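Local atomic coordinates of endosialidase (Enterobacteria phage phi92, PDB entry 4HIZ), a protein that hydrolyses alpha-2,8 and probably also alpha-2,9 linkages within sialic acid polymers, as a trimeric endosialidase of a bacteriophage. Residues A[59-64]-A[418-423]; A[185-190]-A[259-264]; A[321-326]-A[333-338]; A[543-548]-A[556-561]. All blocks are in the same frame, centred on the assembly; numbering follows the deposited sequence. Where two conformers were deposited one is given.

In the fold
Four small contacts sample the trimeric endosialidase from its propeller to its stalk. Contact 1 joins the N-terminal strand 61-64 to a loop some 354 residues later; contacts 2 and 3 follow one another within the long span it brackets, and contact 4 comes after all of them. The centres of contacts 2 and 3 lie about 35 Å apart in the catalytic propeller region: contact 3 is the outer hairpin of a four-stranded antiparallel sheet, contact 2 the edge of a separate sheet carrying a glycan pocket. Contact 4, its centre about 46 Å from that of contact 3, belongs to the C-terminal part, where strands of three chains meet. No other subunit touches contact 3, whereas contacts 1, 2 and 4 all touch neighbouring subunits.

Contact 1 (A[59-64]-A[418-423]); sequences QPLTYV and GEWEGQ
Gln59 reaches Gly422 because its CG stands anti to the carbonyl carbon (chi1 -64°) and the chain then runs on extended, which carries the terminal amide alongside the backbone of the loop 418-423. There the amide makes two hydrogen bonds to one residue, using its C=O and its N-H. Its OE1 accepts from Gly422 N at 3.0 Å, with the donor in the carbonyl plane on a lone pair, although the bond is bent at the hydrogen (143°). Its NE2 gives a straighter bond to Gly422 O, 3.1 Å away and almost exactly in the amide plane. Together the two bonds fix the amide's rotation.

Next to this amide, Glu421 bends at chi2 (91°), turning its carboxylate back toward the strand. OE2 lies 3.5 Å from Leu61 CD1, and a water donates to both Gln59 O and Glu421 OE2, with each of its two bonds 2.7 Å long. The carboxylate is also held from outside: OE1 forms salt bridges with Arg435 and Arg55. Leu61 in turn sets CD1 4.2 Å from Trp420 CD1, while the indole also meets Phe437 at an oblique angle and Trp455 edge-to-face.

Segment 59-64 thus meets the loop through the Gln59 amide and Leu61, set against Trp420 and the buried acid of Glu421. Two arginines and a water around that acid would be expected to favour its ionised form, so a buried charge here is probably well compensated.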
# COMPACT_ATOMS: atom_id res chain seq x y z
N GLN A 59 29.74 22.70 27.66
CA GLN A 59 28.75 22.83 26.58
C GLN A 59 27.37 22.32 26.99
O GLN A 59 26.93 21.25 26.54
CB GLN A 59 29.26 22.14 25.30
CG GLN A 59 30.52 22.82 24.76
CD GLN A 59 30.88 22.38 23.36
OE1 GLN A 59 30.05 22.49 22.45
NE2 GLN A 59 32.13 21.90 23.17
N PRO A 60 26.67 23.09 27.84
CA PRO A 60 25.35 22.66 28.29
C PRO A 60 24.32 22.68 27.14
O PRO A 60 24.34 23.56 26.24
CB PRO A 60 24.97 23.70 29.34
CG PRO A 60 25.74 24.95 28.95
CD PRO A 60 27.01 24.46 28.30
N LEU A 61 23.46 21.67 27.15
CA LEU A 61 22.35 21.56 26.23
C LEU A 61 21.18 21.12 27.08
O LEU A 61 21.37 20.55 28.18
CB LEU A 61 22.65 20.49 25.16
CG LEU A 61 23.89 20.82 24.29
CD1 LEU A 61 24.30 19.61 23.46
CD2 LEU A 61 23.52 22.02 23.36
N THR A 62 19.95 21.37 26.61
CA THR A 62 18.76 21.03 27.42
C THR A 62 18.00 19.91 26.78
O THR A 62 17.81 19.90 25.57
CB THR A 62 17.87 22.29 27.58
OG1 THR A 62 18.66 23.29 28.26
CG2 THR A 62 16.59 21.97 28.39
N TYR A 63 17.59 18.93 27.59
CA TYR A 63 16.94 17.74 27.05
C TYR A 63 15.52 17.73 27.56
O TYR A 63 15.30 17.88 28.78
CB TYR A 63 17.69 16.49 27.57
CG TYR A 63 19.10 16.42 27.00
CD1 TYR A 63 20.14 17.21 27.54
CD2 TYR A 63 19.39 15.62 25.89
CE1 TYR A 63 21.42 17.18 26.99
CE2 TYR A 63 20.68 15.56 25.34
CZ TYR A 63 21.70 16.34 25.91
OH TYR A 63 22.98 16.29 25.39
N VAL A 64 14.54 17.57 26.67
CA VAL A 64 13.14 17.71 27.13
C VAL A 64 12.41 16.38 27.28
O VAL A 64 12.67 15.44 26.53
CB VAL A 64 12.32 18.64 26.21
CG1 VAL A 64 13.09 19.97 26.01
CG2 VAL A 64 12.05 17.97 24.87
N GLY A 418 26.58 12.77 18.85
CA GLY A 418 27.74 13.31 19.52
C GLY A 418 28.58 14.26 18.66
O GLY A 418 29.65 14.69 19.11
N GLU A 419 28.14 14.56 17.44
CA GLU A 419 28.90 15.50 16.60
C GLU A 419 28.53 16.95 16.84
O GLU A 419 29.22 17.86 16.36
CB GLU A 419 28.72 15.18 15.11
CG GLU A 419 29.22 13.81 14.73
CD GLU A 419 29.09 13.52 13.24
OE1 GLU A 419 28.66 14.41 12.46
OE2 GLU A 419 29.44 12.40 12.83
N TRP A 420 27.45 17.19 17.58
CA TRP A 420 26.94 18.58 17.67
C TRP A 420 27.94 19.54 18.34
O TRP A 420 28.20 20.67 17.85
CB TRP A 420 25.63 18.62 18.48
CG TRP A 420 25.00 19.99 18.52
CD1 TRP A 420 25.16 20.91 19.51
CD2 TRP A 420 24.06 20.56 17.59
NE1 TRP A 420 24.42 22.04 19.23
CE2 TRP A 420 23.71 21.84 18.07
CE3 TRP A 420 23.51 20.12 16.38
CZ2 TRP A 420 22.83 22.69 17.37
CZ3 TRP A 420 22.61 20.95 15.71
CH2 TRP A 420 22.30 22.22 16.20
N GLU A 421 28.47 19.11 19.46
CA GLU A 421 29.32 19.99 20.27
C GLU A 421 30.61 20.38 19.55
O GLU A 421 31.20 19.59 18.80
CB GLU A 421 29.67 19.32 21.60
CG GLU A 421 28.46 19.11 22.56
CD GLU A 421 27.73 17.78 22.41
OE1 GLU A 421 27.82 17.13 21.34
OE2 GLU A 421 27.06 17.41 23.41
N GLY A 422 31.03 21.60 19.80
CA GLY A 422 32.24 22.12 19.18
C GLY A 422 33.44 21.25 19.52
O GLY A 422 33.57 20.80 20.66
N GLN A 423 34.27 21.04 18.51
CA GLN A 423 35.51 20.27 18.55
C GLN A 423 35.31 18.75 18.50
O GLN A 423 36.27 18.02 18.27
CB GLN A 423 36.44 20.66 19.73
CG GLN A 423 36.89 22.15 19.73
CD GLN A 423 37.90 22.49 18.64
OE1 GLN A 423 38.42 21.60 17.96
NE2 GLN A 423 38.18 23.78 18.45
O HOH W 1 27.19 18.66 25.75

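Contact 2 (A[185-190]-A[259-264]); sequences YRRPTG and TWHFGT
Pro188 lies over the indole of Trp260, its CG 3.7 Å from the centroid of the six-membered ring and 14° off the normal, a CH-pi contact over the face. The indole's edge is used as well: Trp260 NE1 donates to Gly190 O at 2.8 Å, nearly in the ring plane. Face and edge together fix the ring's rotation, and chi1 near 50° sets CG between the backbone N and the carbonyl carbon, folding the indole toward the loop. Trp260 N adds a bond to Pro188 O.

Farther along, Tyr185 and His261 run side by side, rim to rim, and Tyr185 OH and His261 ND1 share a hydrogen bond of 2.7 Å lying near both ring planes. Arg187 extends next to His261; in the conformer given, the CG2 methyl of Thr259 lies over one face of the Arg187 guanidinium, 3.5 Å from Arg187 CZ. The hydroxyls of Thr189 and Thr259 are hydrogen-bonded to each other.

Behind these side chains stands the backbone pairing of Arg186 with Phe262, an antiparallel hydrogen-bonded pair, with Arg186 N to Phe262 O at 2.8 Å. Phe218, Ser219 and Asn220 belong to a glycan pocket; Phe262 meets Phe218 edge-to-face and His261 packs on the other two. The Tyr185 ring also meets that of His466 of a neighbouring subunit. This is the edge of an antiparallel beta-sheet adjoining a sialic acid site at a subunit interface.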
# COMPACT_ATOMS: atom_id res chain seq x y z
N TYR A 185 -7.50 28.46 -7.20
CA TYR A 185 -8.91 28.61 -7.57
C TYR A 185 -9.37 30.00 -7.13
O TYR A 185 -8.94 30.50 -6.07
CB TYR A 185 -9.72 27.54 -6.76
CG TYR A 185 -11.19 27.81 -6.75
CD1 TYR A 185 -11.95 27.64 -7.91
CD2 TYR A 185 -11.83 28.24 -5.59
CE1 TYR A 185 -13.33 27.89 -7.90
CE2 TYR A 185 -13.22 28.52 -5.58
CZ TYR A 185 -13.95 28.33 -6.73
OH TYR A 185 -15.31 28.59 -6.71
N ARG A 186 -10.22 30.64 -7.92
CA ARG A 186 -10.82 31.92 -7.53
C ARG A 186 -12.29 31.87 -7.88
O ARG A 186 -12.68 31.20 -8.87
CB ARG A 186 -10.22 33.08 -8.36
CG ARG A 186 -8.73 33.20 -8.26
CD ARG A 186 -8.30 33.90 -6.97
NE ARG A 186 -6.86 34.24 -7.04
CZ ARG A 186 -6.35 35.37 -7.56
NH1 ARG A 186 -7.13 36.35 -8.03
NH2 ARG A 186 -5.02 35.56 -7.59
N ARG A 187 -13.11 32.60 -7.12
CA ARG A 187 -14.52 32.77 -7.42
C ARG A 187 -14.84 34.26 -7.54
O ARG A 187 -15.32 34.88 -6.59
CB ARG A 187 -15.33 32.14 -6.31
CG ARG A 187 -16.82 32.04 -6.62
CD ARG A 187 -17.53 31.41 -5.50
NE ARG A 187 -18.97 31.52 -5.66
CZ ARG A 187 -19.76 32.29 -4.90
NH1 ARG A 187 -21.06 32.31 -5.13
NH2 ARG A 187 -19.26 33.03 -3.92
N PRO A 188 -14.55 34.86 -8.70
CA PRO A 188 -14.67 36.31 -8.85
C PRO A 188 -16.08 36.71 -9.24
O PRO A 188 -16.89 35.85 -9.58
CB PRO A 188 -13.69 36.65 -10.00
CG PRO A 188 -12.99 35.32 -10.34
CD PRO A 188 -13.93 34.26 -9.89
N THR A 189 -16.36 38.00 -9.17
CA THR A 189 -17.60 38.54 -9.73
C THR A 189 -17.26 39.59 -10.78
O THR A 189 -16.47 40.49 -10.53
CB THR A 189 -18.46 39.16 -8.61
OG1 THR A 189 -18.77 38.16 -7.60
CG2 THR A 189 -19.75 39.77 -9.18
N GLY A 190 -17.84 39.45 -11.97
CA GLY A 190 -17.59 40.40 -13.06
C GLY A 190 -16.17 40.32 -13.58
O GLY A 190 -15.43 39.33 -13.36
N THR A 259 -21.16 35.93 -10.78
CA THR A 259 -20.13 35.26 -10.00
C THR A 259 -19.73 33.99 -10.75
O THR A 259 -20.58 33.24 -11.19
CB THR A 259 -20.62 34.97 -8.56
OG1 THR A 259 -21.00 36.22 -7.95
CG2 THR A 259 -19.50 34.37 -7.73
N TRP A 260 -18.42 33.81 -10.97
CA TRP A 260 -17.96 32.71 -11.81
C TRP A 260 -16.78 31.98 -11.16
O TRP A 260 -16.44 32.26 -10.01
CB TRP A 260 -17.59 33.26 -13.22
CG TRP A 260 -16.67 34.48 -13.25
CD1 TRP A 260 -17.03 35.80 -13.00
CD2 TRP A 260 -15.27 34.52 -13.60
NE1 TRP A 260 -15.94 36.63 -13.17
CE2 TRP A 260 -14.85 35.87 -13.52
CE3 TRP A 260 -14.33 33.53 -13.96
CZ2 TRP A 260 -13.56 36.27 -13.79
CZ3 TRP A 260 -13.03 33.92 -14.22
CH2 TRP A 260 -12.65 35.28 -14.13
N HIS A 261 -16.17 31.06 -11.90
CA HIS A 261 -15.14 30.20 -11.32
C HIS A 261 -13.92 30.18 -12.21
O HIS A 261 -14.04 30.06 -13.44
CB HIS A 261 -15.65 28.75 -11.22
CG HIS A 261 -16.87 28.61 -10.36
ND1 HIS A 261 -16.82 28.70 -8.99
CD2 HIS A 261 -18.18 28.45 -10.69
CE1 HIS A 261 -18.05 28.57 -8.50
NE2 HIS A 261 -18.89 28.41 -9.52
N PHE A 262 -12.75 30.27 -11.60
CA PHE A 262 -11.49 30.24 -12.33
C PHE A 262 -10.51 29.29 -11.65
O PHE A 262 -10.40 29.29 -10.42
CB PHE A 262 -10.88 31.66 -12.32
CG PHE A 262 -9.55 31.76 -13.02
CD1 PHE A 262 -9.48 31.89 -14.40
CD2 PHE A 262 -8.37 31.67 -12.29
CE1 PHE A 262 -8.25 31.97 -15.05
CE2 PHE A 262 -7.12 31.73 -12.94
CZ PHE A 262 -7.07 31.89 -14.32
N GLY A 263 -9.78 28.52 -12.46
CA GLY A 263 -8.68 27.72 -11.91
C GLY A 263 -7.48 27.79 -12.84
O GLY A 263 -7.64 27.81 -14.08
N THR A 264 -6.28 27.82 -12.27
CA THR A 264 -5.13 27.59 -13.11
C THR A 264 -5.03 26.08 -13.40
O THR A 264 -5.67 25.25 -12.71
CB THR A 264 -3.84 28.02 -12.43
OG1 THR A 264 -3.71 27.30 -11.21
CG2 THR A 264 -3.88 29.54 -12.14

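Contact 3 (A[321-326]-A[333-338]); sequences ILYFNN and SFTRRT. With EDO (1,2-ethanediol), chain X.
Ser333 O is gripped by two waters that bridge it to the opposite segment. One donates to it and accepts from Asn326 N; the other, 3.0 Å from Ser333 O, accepts from Asn325 N. Here the two segments are linked through water rather than by a direct bond to Ser333 O. Within the strands the ladder is regular: Tyr323 N to Thr335 O is 2.8 Å with a nearly straight N-H (173°), and Thr335 N returns a bond to Tyr323 O. Ile321 and Arg337 form the next hydrogen-bonded pair.

On the face bearing Tyr323 and Arg337, the arginine stretches out fully from CG to NE and lays its guanidinium flat on the tyrosine ring. The planes differ by 10°, and Arg337 CZ stands 4.0 Å from the centroid of the Tyr323 ring. A bond from NH1 to Leu381 O holds the far end of the guanidinium. The tyrosine is anchored too: its OH donates to Asn325 OD1 at 2.9 Å, in the carbonyl plane on a lone pair.

Elsewhere the contact is mostly hydrocarbon. Phe334 CB sits squarely over the ring of Phe324, 3.7 Å from its centroid, while the two rings themselves meet obliquely. Phe334 CD2 lies 4.0 Å from Leu322 CB, and Leu322 CD2 packs on Arg336 CG; the head of that arginine is bound by Leu287 O.

The outer hairpin of this propeller sheet therefore combines a cation-pi stack with aromatic and aliphatic packing around Phe334. The ring's electrons and Leu381 O, together with a long, weak ion pair to Glu383, probably help to stabilise the charge of Arg337.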
# COMPACT_ATOMS: atom_id res chain seq x y z
N ILE A 321 23.29 36.27 -0.73
CA ILE A 321 22.03 36.10 -1.45
C ILE A 321 22.15 36.51 -2.90
O ILE A 321 22.98 37.35 -3.26
CB ILE A 321 20.89 36.89 -0.77
CG1 ILE A 321 21.09 38.42 -0.92
CG2 ILE A 321 20.77 36.46 0.73
CD1 ILE A 321 19.93 39.22 -0.33
N LEU A 322 21.32 35.91 -3.74
CA LEU A 322 21.06 36.45 -5.07
C LEU A 322 19.75 37.21 -4.94
O LEU A 322 18.69 36.62 -4.65
CB LEU A 322 20.92 35.32 -6.09
CG LEU A 322 22.09 34.31 -6.09
CD1 LEU A 322 21.84 33.27 -7.17
CD2 LEU A 322 23.47 35.01 -6.33
N TYR A 323 19.81 38.52 -5.18
CA TYR A 323 18.66 39.38 -4.99
C TYR A 323 18.02 39.72 -6.35
O TYR A 323 18.68 40.29 -7.22
CB TYR A 323 19.08 40.66 -4.23
CG TYR A 323 18.01 41.72 -4.20
CD1 TYR A 323 17.02 41.71 -3.24
CD2 TYR A 323 17.99 42.73 -5.15
CE1 TYR A 323 16.03 42.69 -3.24
CE2 TYR A 323 17.02 43.69 -5.17
CZ TYR A 323 16.05 43.68 -4.22
OH TYR A 323 15.09 44.69 -4.28
N PHE A 324 16.76 39.33 -6.53
CA PHE A 324 16.05 39.51 -7.80
C PHE A 324 15.06 40.65 -7.60
O PHE A 324 14.11 40.55 -6.83
CB PHE A 324 15.24 38.25 -8.13
CG PHE A 324 16.07 37.08 -8.54
CD1 PHE A 324 16.77 36.32 -7.57
CD2 PHE A 324 16.13 36.71 -9.87
CE1 PHE A 324 17.51 35.22 -7.96
CE2 PHE A 324 16.88 35.59 -10.27
CZ PHE A 324 17.56 34.83 -9.30
N ASN A 325 15.27 41.77 -8.30
CA ASN A 325 14.43 42.92 -8.06
C ASN A 325 13.01 42.77 -8.62
O ASN A 325 12.02 43.26 -8.03
CB ASN A 325 15.11 44.18 -8.61
CG ASN A 325 14.42 45.44 -8.13
OD1 ASN A 325 14.38 45.72 -6.92
ND2 ASN A 325 13.83 46.17 -9.06
N ASN A 326 12.91 42.06 -9.75
CA ASN A 326 11.62 41.78 -10.38
C ASN A 326 11.78 40.56 -11.23
O ASN A 326 12.14 40.63 -12.40
CB ASN A 326 11.15 42.96 -11.22
CG ASN A 326 9.76 42.72 -11.85
OD1 ASN A 326 9.24 41.59 -11.93
ND2 ASN A 326 9.18 43.81 -12.34
N SER A 333 17.73 38.66 -14.06
CA SER A 333 18.41 39.80 -13.44
C SER A 333 18.50 39.72 -11.91
O SER A 333 17.47 39.77 -11.22
CB SER A 333 17.67 41.07 -13.80
OG SER A 333 18.38 42.20 -13.30
N PHE A 334 19.70 39.58 -11.38
CA PHE A 334 19.89 39.52 -9.94
C PHE A 334 21.22 40.10 -9.57
O PHE A 334 22.11 40.27 -10.43
CB PHE A 334 19.80 38.04 -9.42
CG PHE A 334 20.79 37.14 -10.07
CD1 PHE A 334 20.50 36.51 -11.27
CD2 PHE A 334 22.07 36.98 -9.52
CE1 PHE A 334 21.45 35.71 -11.90
CE2 PHE A 334 23.02 36.16 -10.14
CZ PHE A 334 22.71 35.53 -11.33
N THR A 335 21.37 40.43 -8.30
CA THR A 335 22.68 40.90 -7.82
C THR A 335 23.10 40.07 -6.64
O THR A 335 22.29 39.62 -5.85
CB THR A 335 22.69 42.37 -7.37
OG1 THR A 335 21.59 42.58 -6.47
CG2 THR A 335 22.59 43.32 -8.57
N ARG A 336 24.41 39.86 -6.52
CA ARG A 336 24.97 39.11 -5.41
C ARG A 336 25.24 40.07 -4.26
O ARG A 336 25.92 41.11 -4.44
CB ARG A 336 26.28 38.44 -5.82
CG ARG A 336 26.16 37.48 -6.99
CD ARG A 336 27.47 36.71 -7.18
NE ARG A 336 27.42 35.91 -8.39
CZ ARG A 336 28.06 34.76 -8.54
NH1 ARG A 336 28.80 34.28 -7.55
NH2 ARG A 336 27.97 34.10 -9.70
N ARG A 337 24.71 39.74 -3.09
CA ARG A 337 24.95 40.53 -1.88
C ARG A 337 25.51 39.63 -0.81
O ARG A 337 24.82 38.68 -0.37
CB ARG A 337 23.64 41.19 -1.44
CG ARG A 337 23.14 42.23 -2.49
CD ARG A 337 21.78 42.78 -2.19
NE ARG A 337 21.42 43.75 -3.24
CZ ARG A 337 20.37 44.54 -3.20
NH1 ARG A 337 19.55 44.51 -2.17
NH2 ARG A 337 20.16 45.40 -4.20
N THR A 338 26.74 39.88 -0.39
CA THR A 338 27.43 38.90 0.48
C THR A 338 27.55 39.37 1.93
O THR A 338 27.51 40.58 2.21
CB THR A 338 28.85 38.58 -0.03
OG1 THR A 338 29.61 39.79 -0.13
CG2 THR A 338 28.78 37.92 -1.41
C1 EDO X . 4.67 42.52 -11.65
O1 EDO X . 3.78 42.96 -12.69
C2 EDO X . 6.12 42.81 -12.00
O2 EDO X . 6.18 43.94 -12.89
O HOH W 2 18.76 43.00 -8.38
O HOH W 3 17.27 42.57 -10.12
O HOH W 4 14.87 40.51 -11.30

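Contact 4 (A[543-548]-A[556-561]); sequences TLPVSM and VSAPVT
Leu544 reaches Val560 only with its far end. From CB, its CG lies anti to the carbonyl carbon (chi1 -66°), and neither CB nor CG comes close to the segment 556-561. Of the two methyls, CD2 makes the contact: it stands 3.6 Å from Val560 CG2 and 4.0 Å from CG1, so the leucine tip rests against both branches of the valine, the two side chains crossing at about a right angle.

Next in line, Pro545 sets its CD 4.0 Å from Ala558 CB, while its carbonyl takes the one direct backbone bond of the contact, from Ser557 N at 2.8 Å. A water joins the hydroxyls of Ser547 and Ser557, and makes a weak bond to Pro545 O as well. One residue on from Pro545, Val546 pairs with Val556 as an antiparallel non-hydrogen-bonded pair, their CG2 methyls 3.8 Å apart.

Leu544 also packs on Leu544 of the second and third subunits, so the three copies meet one another. Val560 and Thr561 pair in parallel ladders with strands of both neighbouring chains. A short hairpin that opens out into intersubunit beta-structure fits the intertwined stalk of tailspike endosialidases, in which three chains build a common beta-structure.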
# COMPACT_ATOMS: atom_id res chain seq x y z
N THR A 543 -1.75 5.07 -3.79
CA THR A 543 -0.72 4.68 -4.76
C THR A 543 -1.24 3.75 -5.82
O THR A 543 -0.95 3.95 -7.02
CB THR A 543 0.54 4.05 -4.10
OG1 THR A 543 0.13 2.97 -3.26
CG2 THR A 543 1.27 5.12 -3.29
N LEU A 544 -1.94 2.69 -5.41
CA LEU A 544 -2.52 1.78 -6.38
C LEU A 544 -3.93 1.51 -5.88
O LEU A 544 -4.13 0.60 -5.05
CB LEU A 544 -1.68 0.50 -6.50
CG LEU A 544 -0.26 0.73 -7.08
CD1 LEU A 544 0.56 -0.50 -6.86
CD2 LEU A 544 -0.32 1.10 -8.57
N PRO A 545 -4.90 2.32 -6.31
CA PRO A 545 -6.23 2.25 -5.64
C PRO A 545 -6.97 0.98 -5.96
O PRO A 545 -7.31 0.72 -7.11
CB PRO A 545 -7.02 3.46 -6.21
CG PRO A 545 -6.01 4.28 -6.94
CD PRO A 545 -4.79 3.44 -7.26
N VAL A 546 -7.20 0.17 -4.92
CA VAL A 546 -7.80 -1.15 -5.12
C VAL A 546 -9.13 -1.26 -4.43
O VAL A 546 -9.27 -0.83 -3.28
CB VAL A 546 -6.86 -2.24 -4.58
CG1 VAL A 546 -7.59 -3.59 -4.40
CG2 VAL A 546 -5.63 -2.39 -5.50
N SER A 547 -10.11 -1.82 -5.15
CA SER A 547 -11.41 -2.16 -4.57
C SER A 547 -11.65 -3.62 -4.88
O SER A 547 -11.28 -4.10 -5.94
CB SER A 547 -12.50 -1.35 -5.27
OG SER A 547 -12.21 0.03 -5.07
N MET A 548 -12.31 -4.31 -3.95
CA MET A 548 -12.73 -5.69 -4.24
C MET A 548 -14.00 -5.65 -5.10
O MET A 548 -14.98 -5.04 -4.69
CB MET A 548 -12.99 -6.44 -2.94
CG MET A 548 -13.39 -7.90 -3.18
SD MET A 548 -12.01 -8.86 -3.86
CE MET A 548 -10.92 -9.08 -2.44
N VAL A 556 -7.76 -2.44 -9.80
CA VAL A 556 -6.91 -1.25 -9.64
C VAL A 556 -7.47 -0.15 -10.51
O VAL A 556 -7.67 -0.34 -11.73
CB VAL A 556 -5.46 -1.56 -10.06
CG1 VAL A 556 -4.59 -0.27 -9.93
CG2 VAL A 556 -4.90 -2.67 -9.17
N SER A 557 -7.72 1.01 -9.89
CA SER A 557 -8.48 2.09 -10.54
C SER A 557 -7.63 3.30 -10.96
O SER A 557 -8.04 4.45 -10.78
CB SER A 557 -9.63 2.53 -9.63
OG SER A 557 -10.58 1.45 -9.47
N ALA A 558 -6.44 3.04 -11.51
CA ALA A 558 -5.61 4.12 -12.08
C ALA A 558 -4.74 3.51 -13.14
O ALA A 558 -4.39 2.34 -13.05
CB ALA A 558 -4.70 4.75 -10.99
N PRO A 559 -4.38 4.29 -14.16
CA PRO A 559 -3.32 3.83 -15.07
C PRO A 559 -2.02 3.67 -14.31
O PRO A 559 -1.75 4.44 -13.37
CB PRO A 559 -3.15 5.02 -16.07
CG PRO A 559 -4.23 5.97 -15.73
CD PRO A 559 -4.81 5.68 -14.41
N VAL A 560 -1.25 2.65 -14.65
CA VAL A 560 0.01 2.43 -13.94
C VAL A 560 1.10 2.12 -14.94
O VAL A 560 0.87 1.40 -15.93
CB VAL A 560 -0.13 1.19 -12.99
CG1 VAL A 560 1.16 0.94 -12.23
CG2 VAL A 560 -1.32 1.35 -12.02
N THR A 561 2.30 2.67 -14.70
CA THR A 561 3.45 2.36 -15.53
C THR A 561 4.51 1.70 -14.66
O THR A 561 4.96 2.27 -13.65
CB THR A 561 4.00 3.67 -16.16
OG1 THR A 561 3.04 4.15 -17.14
CG2 THR A 561 5.36 3.45 -16.87
O HOH W 5 -10.28 0.82 -6.94